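Local atomic coordinates of putative N-acetylneuraminate lyase ([Ruminococcus] gnavus ATCC 29149, PDB entry 6RB7), a protein that is a putative lyase of the dihydrodipicolinate synthetase family, built as an eight-stranded alpha/beta barrel followed by additional C-terminal helices. Residues L35-G40 against K106-A111; G74-G79 against V168-P173; Y244-E249 against Q326-A331; Y278-A283 against Y288-A293. One frame throughout, in Å; residues are numbered along the deposited sequence.

Contact 1: residues L35-G40 against K106-A111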
loop_
_atom_site.group_PDB
_atom_site.type_symbol
_atom_site.label_atom_id
_atom_site.label_comp_id
_atom_site.label_asym_id
_atom_site.label_seq_id
_atom_site.Cartn_x
_atom_site.Cartn_y
_atom_site.Cartn_z
ATOM N N LEU A 35 18.875 26.540 -17.318
ATOM C CA LEU A 35 18.932 25.816 -16.011
ATOM C C LEU A 35 20.281 25.131 -15.849
ATOM O O LEU A 35 20.398 24.191 -15.073
ATOM C CB LEU A 35 17.771 24.817 -15.975
ATOM C CG LEU A 35 16.390 25.461 -16.014
ATOM C CD1 LEU A 35 15.314 24.404 -16.096
ATOM C CD2 LEU A 35 16.159 26.353 -14.831
ATOM N N GLU A 36 21.321 25.603 -16.558
ATOM C CA GLU A 36 22.635 24.925 -16.520
ATOM C C GLU A 36 23.163 24.856 -15.092
ATOM O O GLU A 36 23.868 23.896 -14.769
ATOM C CB GLU A 36 23.627 25.656 -17.433
ATOM C CG GLU A 36 23.259 25.569 -18.903
ATOM C CD GLU A 36 23.087 24.150 -19.420
ATOM O OE1 GLU A 36 24.028 23.334 -19.269
ATOM O OE2 GLU A 36 21.988 23.844 -19.936
ATOM N N LYS A 37 22.900 25.859 -14.267
ATOM C CA LYS A 37 23.483 25.909 -12.904
ATOM C C LYS A 37 22.925 24.782 -12.040
ATOM O O LYS A 37 23.453 24.539 -10.939
ATOM C CB LYS A 37 23.266 27.267 -12.270
ATOM C CG LYS A 37 21.834 27.631 -11.921
ATOM C CD LYS A 37 21.856 29.004 -11.257
ATOM C CE LYS A 37 20.509 29.599 -11.106
ATOM N NZ LYS A 37 20.675 30.970 -10.567
ATOM N N TYR A 38 21.846 24.120 -12.473
ATOM C CA TYR A 38 21.234 23.028 -11.685
ATOM C C TYR A 38 21.674 21.657 -12.197
ATOM O O TYR A 38 21.268 20.655 -11.561
ATOM C CB TYR A 38 19.711 23.145 -11.729
ATOM C CG TYR A 38 19.221 24.433 -11.137
ATOM C CD1 TYR A 38 19.276 24.624 -9.762
ATOM C CD2 TYR A 38 18.701 25.453 -11.921
ATOM C CE1 TYR A 38 18.796 25.784 -9.183
ATOM C CE2 TYR A 38 18.241 26.620 -11.343
ATOM C CZ TYR A 38 18.288 26.790 -9.966
ATOM O OH TYR A 38 17.837 27.937 -9.385
ATOM N N LYS A 39 22.403 21.602 -13.303
ATOM C CA LYS A 39 22.720 20.323 -13.960
ATOM C C LYS A 39 24.042 19.831 -13.403
ATOM O O LYS A 39 25.112 20.267 -13.868
ATOM C CB LYS A 39 22.837 20.509 -15.470
ATOM C CG LYS A 39 21.538 20.899 -16.115
ATOM C CD LYS A 39 21.620 21.008 -17.596
ATOM C CE LYS A 39 20.342 21.513 -18.218
ATOM N NZ LYS A 39 20.503 21.485 -19.692
ATOM N N GLY A 40 23.957 18.749 -12.700
ATOM C CA GLY A 40 25.152 18.112 -12.130
ATOM C C GLY A 40 24.797 17.522 -10.794
ATOM O O GLY A 40 23.616 17.193 -10.552
ATOM N N LYS A 106 30.414 29.822 -5.122
ATOM C CA LYS A 106 31.008 28.678 -5.812
ATOM C C LYS A 106 30.005 27.534 -5.942
ATOM O O LYS A 106 30.341 26.530 -6.573
ATOM C CB LYS A 106 32.268 28.266 -5.064
ATOM C CG LYS A 106 33.390 29.300 -5.244
ATOM C CD LYS A 106 34.648 28.960 -4.503
ATOM C CE LYS A 106 35.579 30.141 -4.312
ATOM N NZ LYS A 106 36.003 30.731 -5.599
ATOM N N LEU A 107 28.850 27.636 -5.291
ATOM C CA LEU A 107 27.848 26.544 -5.249
ATOM C C LEU A 107 26.513 27.093 -5.705
ATOM O O LEU A 107 26.100 28.147 -5.202
ATOM C CB LEU A 107 27.697 25.985 -3.831
ATOM C CG LEU A 107 28.916 25.251 -3.280
ATOM C CD1 LEU A 107 28.792 25.093 -1.803
ATOM C CD2 LEU A 107 29.073 23.892 -3.966
ATOM N N THR A 108 25.791 26.309 -6.492
ATOM C CA THR A 108 24.349 26.548 -6.665
ATOM C C THR A 108 23.713 26.183 -5.322
ATOM O O THR A 108 24.018 25.095 -4.799
ATOM C CB THR A 108 23.783 25.732 -7.809
ATOM O OG1 THR A 108 24.444 26.134 -9.020
ATOM C CG2 THR A 108 22.287 25.891 -7.962
ATOM N N VAL A 109 22.870 27.028 -4.766
ATOM C CA VAL A 109 22.270 26.758 -3.446
ATOM C C VAL A 109 20.770 26.615 -3.624
ATOM O O VAL A 109 20.107 27.593 -4.062
ATOM C CB VAL A 109 22.637 27.800 -2.383
ATOM C CG1 VAL A 109 21.922 27.500 -1.074
ATOM C CG2 VAL A 109 24.139 27.852 -2.186
ATOM N N ILE A 110 20.246 25.437 -3.284
ATOM C CA ILE A 110 18.796 25.189 -3.251
ATOM C C ILE A 110 18.433 25.029 -1.781
ATOM O O ILE A 110 18.985 24.135 -1.116
ATOM C CB ILE A 110 18.433 23.930 -4.048
ATOM C CG1 ILE A 110 18.905 23.981 -5.499
ATOM C CG2 ILE A 110 16.930 23.672 -3.928
ATOM C CD1 ILE A 110 18.721 22.680 -6.249
ATOM N N ALA A 111 17.585 25.906 -1.265
ATOM C CA ALA A 111 17.158 25.881 0.153
ATOM C C ALA A 111 15.761 25.264 0.253
ATOM O O ALA A 111 14.806 25.825 -0.243
ATOM C CB ALA A 111 17.172 27.257 0.741
#
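Thr-108 faces the short 3-10 turn 36-38 and grips it with both branches. Its hydroxyl OG1 donates a hydrogen bond to the carbonyl O of Lys-37, 2.7 Å away. The donor sits 28° off the carbonyl plane. The methyl CG2 meets the Tyr-38 ring, 3.7 Å from CE1. Both contacts follow from the Thr-108 torsion, chi1 -62°, which sets CG2 opposite the backbone N and OG1 beside it. Ile-110, two residues along the strand, brings CD1 to 4.1 Å from CD1 of Tyr-38. The CD1/CE1 side of the ring thus packs obliquely against two strand residues. The turn precedes strand 41-43, and strand 108-112 starts here, so the contact covers the N-terminal end of the alpha/beta barrel. Tyr-38 OH is hydrogen-bonded to Asp-166, at the start of strand 166-171. The packing is looser round the Lys-37 side chain, of which just CB and CG come near Thr-108 OG1; the extended chain then leads off to a salt bridge with Asp-134. On the solvent side, exposed Glu-36 takes no part across the contact. Its OE2 instead forms a salt bridge with Lys-39 NZ at 2.8 Å.

Contact 2: residues G74-G79 against V168-P173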
loop_
_atom_site.group_PDB
_atom_site.type_symbol
_atom_site.label_atom_id
_atom_site.label_comp_id
_atom_site.label_asym_id
_atom_site.label_seq_id
_atom_site.Cartn_x
_atom_site.Cartn_y
_atom_site.Cartn_z
ATOM N N GLY A 74 26.467 22.101 -6.519
ATOM C CA GLY A 74 25.691 22.870 -5.559
ATOM C C GLY A 74 25.406 22.077 -4.331
ATOM O O GLY A 74 25.890 20.936 -4.213
ATOM N N VAL A 75 24.614 22.648 -3.453
ATOM C CA VAL A 75 24.152 21.960 -2.233
ATOM C C VAL A 75 22.645 22.176 -2.069
ATOM O O VAL A 75 22.095 23.272 -2.446
ATOM C CB VAL A 75 24.894 22.358 -0.961
ATOM C CG1 VAL A 75 26.301 21.804 -0.958
ATOM C CG2 VAL A 75 24.900 23.864 -0.735
ATOM N N TYR A 76 21.986 21.163 -1.547
ATOM C CA TYR A 76 20.540 21.143 -1.261
ATOM C C TYR A 76 20.427 21.203 0.252
ATOM O O TYR A 76 20.744 20.249 0.945
ATOM C CB TYR A 76 19.903 19.895 -1.878
ATOM C CG TYR A 76 18.465 19.692 -1.485
ATOM C CD1 TYR A 76 17.476 20.487 -2.024
ATOM C CD2 TYR A 76 18.091 18.658 -0.667
ATOM C CE1 TYR A 76 16.134 20.293 -1.696
ATOM C CE2 TYR A 76 16.758 18.466 -0.304
ATOM C CZ TYR A 76 15.795 19.298 -0.806
ATOM O OH TYR A 76 14.504 19.092 -0.459
ATOM N N VAL A 77 20.038 22.387 0.759
ATOM C CA VAL A 77 20.180 22.697 2.196
ATOM C C VAL A 77 18.843 22.547 2.934
ATOM O O VAL A 77 17.805 23.006 2.419
ATOM C CB VAL A 77 20.739 24.113 2.327
ATOM C CG1 VAL A 77 20.941 24.466 3.791
ATOM C CG2 VAL A 77 22.006 24.290 1.526
ATOM N N ASN A 78 18.880 21.975 4.130
ATOM C CA ASN A 78 17.714 21.846 5.024
ATOM C C ASN A 78 16.639 20.979 4.355
ATOM O O ASN A 78 15.462 21.208 4.623
ATOM C CB ASN A 78 17.165 23.212 5.470
ATOM C CG ASN A 78 18.098 23.944 6.388
ATOM O OD1 ASN A 78 18.759 23.322 7.226
ATOM N ND2 ASN A 78 18.182 25.263 6.215
ATOM N N GLY A 79 17.055 19.961 3.606
ATOM C CA GLY A 79 16.155 18.874 3.208
ATOM C C GLY A 79 15.937 17.880 4.339
ATOM O O GLY A 79 16.467 18.061 5.454
ATOM N N VAL A 168 11.521 24.607 -6.710
ATOM C CA VAL A 168 11.601 23.134 -6.974
ATOM C C VAL A 168 10.592 22.390 -6.116
ATOM O O VAL A 168 10.643 22.476 -4.876
ATOM C CB VAL A 168 13.011 22.597 -6.720
ATOM C CG1 VAL A 168 13.093 21.111 -6.986
ATOM C CG2 VAL A 168 14.056 23.338 -7.565
ATOM N N ILE A 169 9.720 21.600 -6.754
ATOM C CA ILE A 169 8.814 20.691 -6.021
ATOM C C ILE A 169 9.603 19.443 -5.658
ATOM O O ILE A 169 10.258 18.892 -6.559
ATOM C CB ILE A 169 7.637 20.320 -6.931
ATOM C CG1 ILE A 169 6.830 21.553 -7.313
ATOM C CG2 ILE A 169 6.800 19.216 -6.300
ATOM C CD1 ILE A 169 5.972 21.309 -8.545
ATOM N N TYR A 170 9.510 18.979 -4.423
ATOM C CA TYR A 170 10.173 17.727 -4.002
ATOM C C TYR A 170 9.104 16.647 -3.898
ATOM O O TYR A 170 8.263 16.689 -2.973
ATOM C CB TYR A 170 10.988 17.932 -2.738
ATOM C CG TYR A 170 12.016 16.855 -2.511
ATOM C CD1 TYR A 170 11.638 15.580 -2.196
ATOM C CD2 TYR A 170 13.379 17.113 -2.651
ATOM C CE1 TYR A 170 12.576 14.587 -1.955
ATOM C CE2 TYR A 170 14.319 16.105 -2.489
ATOM C CZ TYR A 170 13.915 14.831 -2.178
ATOM O OH TYR A 170 14.820 13.813 -1.974
ATOM N N ASN A 171 9.146 15.666 -4.820
ATOM C CA ASN A 171 8.163 14.560 -4.857
ATOM C C ASN A 171 8.714 13.379 -4.074
ATOM O O ASN A 171 9.733 12.827 -4.465
ATOM C CB ASN A 171 7.826 14.191 -6.295
ATOM C CG ASN A 171 6.728 13.167 -6.403
ATOM O OD1 ASN A 171 5.725 13.290 -5.702
ATOM N ND2 ASN A 171 6.917 12.147 -7.245
ATOM N N ILE A 172 8.071 13.026 -2.975
ATOM C CA ILE A 172 8.526 11.900 -2.105
ATOM C C ILE A 172 7.296 11.217 -1.515
ATOM O O ILE A 172 7.029 11.288 -0.318
ATOM C CB ILE A 172 9.565 12.404 -1.093
ATOM C CG1 ILE A 172 10.119 11.236 -0.268
ATOM C CG2 ILE A 172 9.039 13.556 -0.251
ATOM C CD1 ILE A 172 11.564 11.413 0.122
ATOM N N PRO A 173 6.478 10.567 -2.364
ATOM C CA PRO A 173 5.180 10.057 -1.930
ATOM C C PRO A 173 5.304 9.020 -0.821
ATOM O O PRO A 173 4.376 8.940 0.025
ATOM C CB PRO A 173 4.516 9.486 -3.173
ATOM C CG PRO A 173 5.651 9.315 -4.160
ATOM C CD PRO A 173 6.696 10.353 -3.802
#
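Tyr-76 brings its phenol end against the CD2-CE2 side of the Tyr-170 ring, and the two overlap very little. The ring planes are nearly parallel, at 25° to each other. They are slid well apart, with centroids separated by 5.6 Å. The touching part is small. Tyr-76 OH lies 3.2 Å from Tyr-170 CD2, and Tyr-76 CZ lies 3.7 Å from the same atom. Tyr-170 CE2 is a little farther from Tyr-76 OH, at 3.6 Å. The approach is oblique, and it is a packing contact between aromatic groups.

Both side chains leave their strands toward each other. Tyr-76 has CG opposite its backbone N (chi1 172°), and Tyr-170 is turned in much the same way (chi1 -161°). With CB already pointing across, this torsion extends each ring toward the other strand. Neighbours hold both rings. Gly-79 CA lies 3.6 Å from Tyr-76 CE2. Ile-110 and His-112 of strand 108-112 pack on Tyr-76 as well. Ala-198 of strand 194-199 packs on Tyr-170. The Tyr-170 hydroxyl is hydrogen-bonded to Ser-200 OG, which ties down the far end of the ring.

Strands 74-77 and 166-171 are not sheet neighbours. Strands 108-112 and 135-138 stand between them on one side. The backbone of Tyr-76 also bonds to Pro-43 and Phe-45, joining strand 74-77 to the first strand. Two rings meeting across such a closed parallel sheet form part of the interior of an alpha/beta (TIM) barrel.

Contact 3: residues Y244-E249 against Q326-A331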
loop_
_atom_site.group_PDB
_atom_site.type_symbol
_atom_site.label_atom_id
_atom_site.label_comp_id
_atom_site.label_asym_id
_atom_site.label_seq_id
_atom_site.Cartn_x
_atom_site.Cartn_y
_atom_site.Cartn_z
ATOM N N TYR A 244 25.430 11.473 -1.249
ATOM C CA TYR A 244 26.513 12.032 -2.085
ATOM C C TYR A 244 27.621 12.578 -1.189
ATOM O O TYR A 244 28.825 12.493 -1.560
ATOM C CB TYR A 244 26.037 13.159 -3.002
ATOM C CG TYR A 244 25.000 12.841 -4.030
ATOM C CD1 TYR A 244 24.503 11.570 -4.273
ATOM C CD2 TYR A 244 24.538 13.888 -4.806
ATOM C CE1 TYR A 244 23.511 11.371 -5.225
ATOM C CE2 TYR A 244 23.584 13.694 -5.773
ATOM C CZ TYR A 244 23.046 12.437 -5.961
ATOM O OH TYR A 244 22.017 12.251 -6.873
ATOM N N GLY A 245 27.278 13.181 -0.066
ATOM C CA GLY A 245 28.289 13.807 0.811
ATOM C C GLY A 245 29.267 12.818 1.403
ATOM O O GLY A 245 30.350 13.242 1.773
ATOM N N ALA A 246 28.927 11.537 1.456
ATOM C CA ALA A 246 29.867 10.486 1.926
ATOM C C ALA A 246 30.973 10.241 0.894
ATOM O O ALA A 246 32.001 9.670 1.247
ATOM C CB ALA A 246 29.125 9.205 2.177
ATOM N N MET A 247 30.714 10.509 -0.385
ATOM C CA MET A 247 31.580 10.026 -1.496
ATOM C C MET A 247 31.365 10.858 -2.744
ATOM O O MET A 247 31.052 10.346 -3.815
ATOM C CB MET A 247 31.332 8.538 -1.750
ATOM C CG MET A 247 29.902 8.211 -2.003
ATOM S SD MET A 247 29.626 6.459 -1.606
ATOM C CE MET A 247 27.862 6.230 -1.808
ATOM N N PRO A 248 31.481 12.203 -2.650
ATOM C CA PRO A 248 31.053 13.042 -3.761
ATOM C C PRO A 248 31.854 12.807 -5.037
ATOM O O PRO A 248 31.252 12.868 -6.140
ATOM C CB PRO A 248 31.209 14.475 -3.230
ATOM C CG PRO A 248 32.129 14.356 -2.054
ATOM C CD PRO A 248 31.958 12.970 -1.485
ATOM N N GLU A 249 33.134 12.456 -4.904
ATOM C CA GLU A 249 33.984 12.193 -6.085
ATOM C C GLU A 249 33.415 11.034 -6.888
ATOM O O GLU A 249 33.556 11.062 -8.132
ATOM C CB GLU A 249 35.421 11.835 -5.720
ATOM C CG GLU A 249 36.142 12.898 -4.943
ATOM C CD GLU A 249 36.080 12.728 -3.428
ATOM O OE1 GLU A 249 34.974 12.378 -2.855
ATOM O OE2 GLU A 249 37.166 12.917 -2.808
ATOM N N GLN A 326 36.281 2.543 4.505
ATOM C CA GLN A 326 37.329 1.896 3.694
ATOM C C GLN A 326 36.798 1.591 2.291
ATOM O O GLN A 326 37.555 1.766 1.300
ATOM C CB GLN A 326 37.878 0.637 4.382
ATOM C CG GLN A 326 39.058 0.049 3.613
ATOM C CD GLN A 326 40.251 0.961 3.687
ATOM O OE1 GLN A 326 40.594 1.441 4.764
ATOM N NE2 GLN A 326 40.881 1.227 2.551
ATOM N N MET A 327 35.541 1.143 2.174
ATOM C CA MET A 327 34.963 0.853 0.844
ATOM C C MET A 327 34.989 2.124 -0.016
ATOM O O MET A 327 35.253 2.041 -1.247
ATOM C CB MET A 327 33.530 0.315 0.956
ATOM C CG MET A 327 33.489 -1.052 1.605
ATOM S SD MET A 327 31.850 -1.530 2.181
ATOM C CE MET A 327 31.026 -1.802 0.634
ATOM N N ILE A 328 34.701 3.267 0.583
ATOM C CA ILE A 328 34.700 4.556 -0.151
ATOM C C ILE A 328 36.139 4.842 -0.605
ATOM O O ILE A 328 36.336 5.206 -1.768
ATOM C CB ILE A 328 34.117 5.662 0.749
ATOM C CG1 ILE A 328 32.608 5.441 0.917
ATOM C CG2 ILE A 328 34.419 7.028 0.188
ATOM C CD1 ILE A 328 32.013 6.170 2.108
ATOM N N CYS A 329 37.117 4.711 0.291
ATOM C CA CYS A 329 38.538 4.977 -0.068
ATOM C C CYS A 329 38.954 4.054 -1.231
ATOM O O CYS A 329 39.602 4.526 -2.204
ATOM C CB CYS A 329 39.445 4.713 1.128
ATOM S SG CYS A 329 39.210 5.942 2.430
ATOM N N ASP A 330 38.589 2.776 -1.150
ATOM C CA ASP A 330 39.014 1.783 -2.163
ATOM C C ASP A 330 38.337 2.075 -3.502
ATOM O O ASP A 330 38.991 2.011 -4.555
ATOM C CB ASP A 330 38.687 0.375 -1.689
ATOM C CG ASP A 330 39.552 -0.099 -0.509
ATOM O OD1 ASP A 330 40.537 0.557 -0.179
ATOM O OD2 ASP A 330 39.214 -1.133 0.054
ATOM N N ALA A 331 37.058 2.478 -3.488
ATOM C CA ALA A 331 36.356 2.833 -4.738
ATOM C C ALA A 331 37.017 4.038 -5.397
ATOM O O ALA A 331 37.135 4.088 -6.629
ATOM C CB ALA A 331 34.881 3.047 -4.457
#
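This is a buried apolar contact between the turn leading into helix 248-259 and one face of the last helix, 317-335. It lies about 17 Å, centre to centre, from the middle of the chain, beyond the last barrel strand, 238-241.

Ile-328 carries the helix side. Its CD1 lies 3.6 Å from the carbonyl O of Ala-246 and 4.2 Å from Ala-246 CB. Its CG2 reaches Met-247 CB at 3.9 Å. CD1 and CG2 of Ile-328 both rest against Ala-246 O, CG2 at 3.7 Å. CG1 of Ile-328, the carbon that bears CD1, is met by Met-247 SD at 4.0 Å. Met-247 and Ile-328 side chains run about at right angles. In Met-247, CB faces Ile-328. From there CG sits between the backbone N and the carbonyl carbon (chi1 55°), and the extended chain takes SD past CG1 and the terminal methyl away.

The turn has its own support. Met-247 N bonds to Tyr-244 O at 3.0 Å, closing the 3-10 segment 244-246. Met-247 then takes the N-cap position, and Pro-248 begins the helix. Nearby, Ile-276 of helix 263-281 touches both Met-247 and Ile-328, and Ile-294 of helix 287-299 adds to the cover of Ile-328.

On the outer side of helix 317-335, Gln-326 NE2 donates to Asp-330 OD1 at 2.8 Å, one helical turn along. OD1 is approached from above the carboxylate plane.

The contact joins the last barrel loop to the C-terminal helical bundle, the addition to the TIM barrel that is characteristic of the dihydrodipicolinate synthetase family.

Contact 4: residues Y278-A283 against Y288-A293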
loop_
_atom_site.group_PDB
_atom_site.type_symbol
_atom_site.label_atom_id
_atom_site.label_comp_id
_atom_site.label_asym_id
_atom_site.label_seq_id
_atom_site.Cartn_x
_atom_site.Cartn_y
_atom_site.Cartn_z
ATOM N N TYR A 278 24.244 0.155 0.917
ATOM C CA TYR A 278 23.637 -0.987 1.621
ATOM C C TYR A 278 24.428 -1.247 2.915
ATOM O O TYR A 278 23.786 -1.488 3.982
ATOM C CB TYR A 278 23.543 -2.210 0.735
ATOM C CG TYR A 278 22.836 -1.974 -0.585
ATOM C CD1 TYR A 278 21.810 -1.047 -0.711
ATOM C CD2 TYR A 278 23.250 -2.626 -1.723
ATOM C CE1 TYR A 278 21.212 -0.811 -1.932
ATOM C CE2 TYR A 278 22.628 -2.428 -2.947
ATOM C CZ TYR A 278 21.617 -1.517 -3.055
ATOM O OH TYR A 278 21.028 -1.246 -4.257
ATOM N N LYS A 279 25.741 -1.110 2.862
ATOM C CA LYS A 279 26.562 -1.281 4.087
ATOM C C LYS A 279 26.200 -0.196 5.119
ATOM O O LYS A 279 25.984 -0.516 6.296
ATOM C CB LYS A 279 28.043 -1.232 3.724
ATOM C CG LYS A 279 28.987 -1.416 4.924
ATOM C CD LYS A 279 28.872 -2.736 5.596
ATOM C CE LYS A 279 29.202 -3.902 4.707
ATOM N NZ LYS A 279 29.338 -5.134 5.539
ATOM N N MET A 280 26.076 1.054 4.708
ATOM C CA MET A 280 25.770 2.118 5.672
ATOM C C MET A 280 24.383 1.883 6.272
ATOM O O MET A 280 24.179 2.227 7.420
ATOM C CB MET A 280 25.811 3.481 5.007
ATOM C CG MET A 280 27.192 3.808 4.476
ATOM S SD MET A 280 27.432 5.537 4.012
ATOM C CE MET A 280 26.221 5.679 2.681
ATOM N N CYS A 281 23.450 1.331 5.508
ATOM C CA CYS A 281 22.055 1.135 5.997
ATOM C C CYS A 281 21.942 -0.109 6.868
ATOM O O CYS A 281 20.863 -0.309 7.470
ATOM C CB CYS A 281 21.112 1.053 4.809
ATOM S SG CYS A 281 20.885 2.654 3.996
ATOM N N SER A 282 22.998 -0.912 6.984
ATOM C CA SER A 282 23.008 -2.173 7.768
ATOM C C SER A 282 23.243 -1.907 9.263
ATOM O O SER A 282 23.124 -2.847 10.056
ATOM C CB SER A 282 24.004 -3.150 7.218
ATOM O OG SER A 282 25.344 -2.805 7.566
ATOM N N ALA A 283 23.588 -0.688 9.641
ATOM C CA ALA A 283 23.851 -0.298 11.027
ATOM C C ALA A 283 22.549 -0.238 11.833
ATOM O O ALA A 283 21.456 -0.024 11.271
ATOM C CB ALA A 283 24.594 1.027 11.063
ATOM N N TYR A 288 22.378 8.525 8.374
ATOM C CA TYR A 288 23.064 9.832 8.446
ATOM C C TYR A 288 24.071 9.819 9.608
ATOM O O TYR A 288 25.072 10.517 9.499
ATOM C CB TYR A 288 22.079 10.997 8.429
ATOM C CG TYR A 288 21.303 11.020 7.138
ATOM C CD1 TYR A 288 21.933 11.321 5.941
ATOM C CD2 TYR A 288 19.981 10.631 7.091
ATOM C CE1 TYR A 288 21.265 11.278 4.734
ATOM C CE2 TYR A 288 19.304 10.565 5.879
ATOM C CZ TYR A 288 19.962 10.850 4.694
ATOM O OH TYR A 288 19.289 10.825 3.487
ATOM N N ALA A 289 23.776 9.084 10.675
ATOM C CA ALA A 289 24.754 8.940 11.804
ATOM C C ALA A 289 25.990 8.202 11.277
ATOM O O ALA A 289 27.133 8.574 11.653
ATOM C CB ALA A 289 24.127 8.221 12.954
ATOM N N VAL A 290 25.785 7.164 10.456
ATOM C CA VAL A 290 26.912 6.427 9.837
ATOM C C VAL A 290 27.705 7.395 8.971
ATOM O O VAL A 290 28.920 7.435 9.058
ATOM C CB VAL A 290 26.420 5.209 9.032
ATOM C CG1 VAL A 290 27.532 4.603 8.217
ATOM C CG2 VAL A 290 25.737 4.212 9.924
ATOM N N ILE A 291 27.029 8.188 8.123
ATOM C CA ILE A 291 27.767 9.103 7.213
ATOM C C ILE A 291 28.570 10.129 8.019
ATOM O O ILE A 291 29.717 10.374 7.676
ATOM C CB ILE A 291 26.784 9.785 6.216
ATOM C CG1 ILE A 291 26.247 8.745 5.224
ATOM C CG2 ILE A 291 27.482 10.919 5.494
ATOM C CD1 ILE A 291 25.146 9.277 4.337
ATOM N N LYS A 292 28.003 10.705 9.087
ATOM C CA LYS A 292 28.781 11.707 9.854
ATOM C C LYS A 292 30.013 11.034 10.454
ATOM O O LYS A 292 31.066 11.666 10.475
ATOM C CB LYS A 292 27.880 12.319 10.918
ATOM C CG LYS A 292 26.776 13.174 10.323
ATOM C CD LYS A 292 25.855 13.817 11.348
ATOM C CE LYS A 292 24.577 14.333 10.701
ATOM N NZ LYS A 292 23.794 15.121 11.666
ATOM N N ALA A 293 29.904 9.785 10.890
ATOM C CA ALA A 293 31.061 9.069 11.480
ATOM C C ALA A 293 32.109 8.772 10.383
ATOM O O ALA A 293 33.330 8.864 10.630
ATOM C CB ALA A 293 30.620 7.840 12.207
#
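Met-280 and Val-290 point at each other from two consecutive helices, 263-281 and 287-299, joined by a short loop. Their side chains cross obliquely. Val-290 presents two separate methyls. CG1 lies alongside the start of the methionine, 3.8 Å from Met-280 CB. CG2 faces the Met-280 backbone, 3.6 Å from the carbonyl O of Met-280 and equally close to Ala-283 CB. Ala-283, three residues on, thus covers the methyl that Met-280 CB does not.

Ile-291 starts off to one side, but its CG1 swings in to 3.6 Å from Met-280 SD. The Met-280 chain bends at its last torsion (chi3 -63°), which keeps CE near Ile-291, 4.0 Å from CG1. Ala-324 of helix 317-335 and Ile-294 also pack on Met-280.

Beside this core Lys-279 and Ser-282 form a small polar turn. Ser-282 OG donates to Lys-279 O at 2.7 Å, lying in the plane of that carbonyl, where a lone pair points. That oxygen also accepts from Ser-282 N, so two bonds hold it.

Apart from the Met-280 carbonyl O, the contact is made of methyl, methylene and sulfur groups. Its cohesion should therefore come from close packing and apolar burial, with shape counting for more than direction.

Overall arrangement
Contacts 1 and 2, centres 12 Å apart, share the barrel. Strands 108-112 and 74-77 are neighbours there, and Ile-110 O lies 2.8 Å from Val-77 N, a probable hydrogen bond. Contact 3 ties the turn after the last barrel strand to the C-terminal helices, and contact 4 lies among those helices; their centres are also 12 Å apart. They touch where Ala-246 CB meets Ile-291 CG2 at 4.1 Å. Contact 4 is nested in the loop contact 3 closes. Bound bicine is at Ala-260 to Lys-262, between the helix that begins at contact 3 and helix 263-281, which runs on into contact 4. A bound Tris lies about 6 Å from the Ile-291 side chain, hydrogen-bonded to Tyr-288 OH.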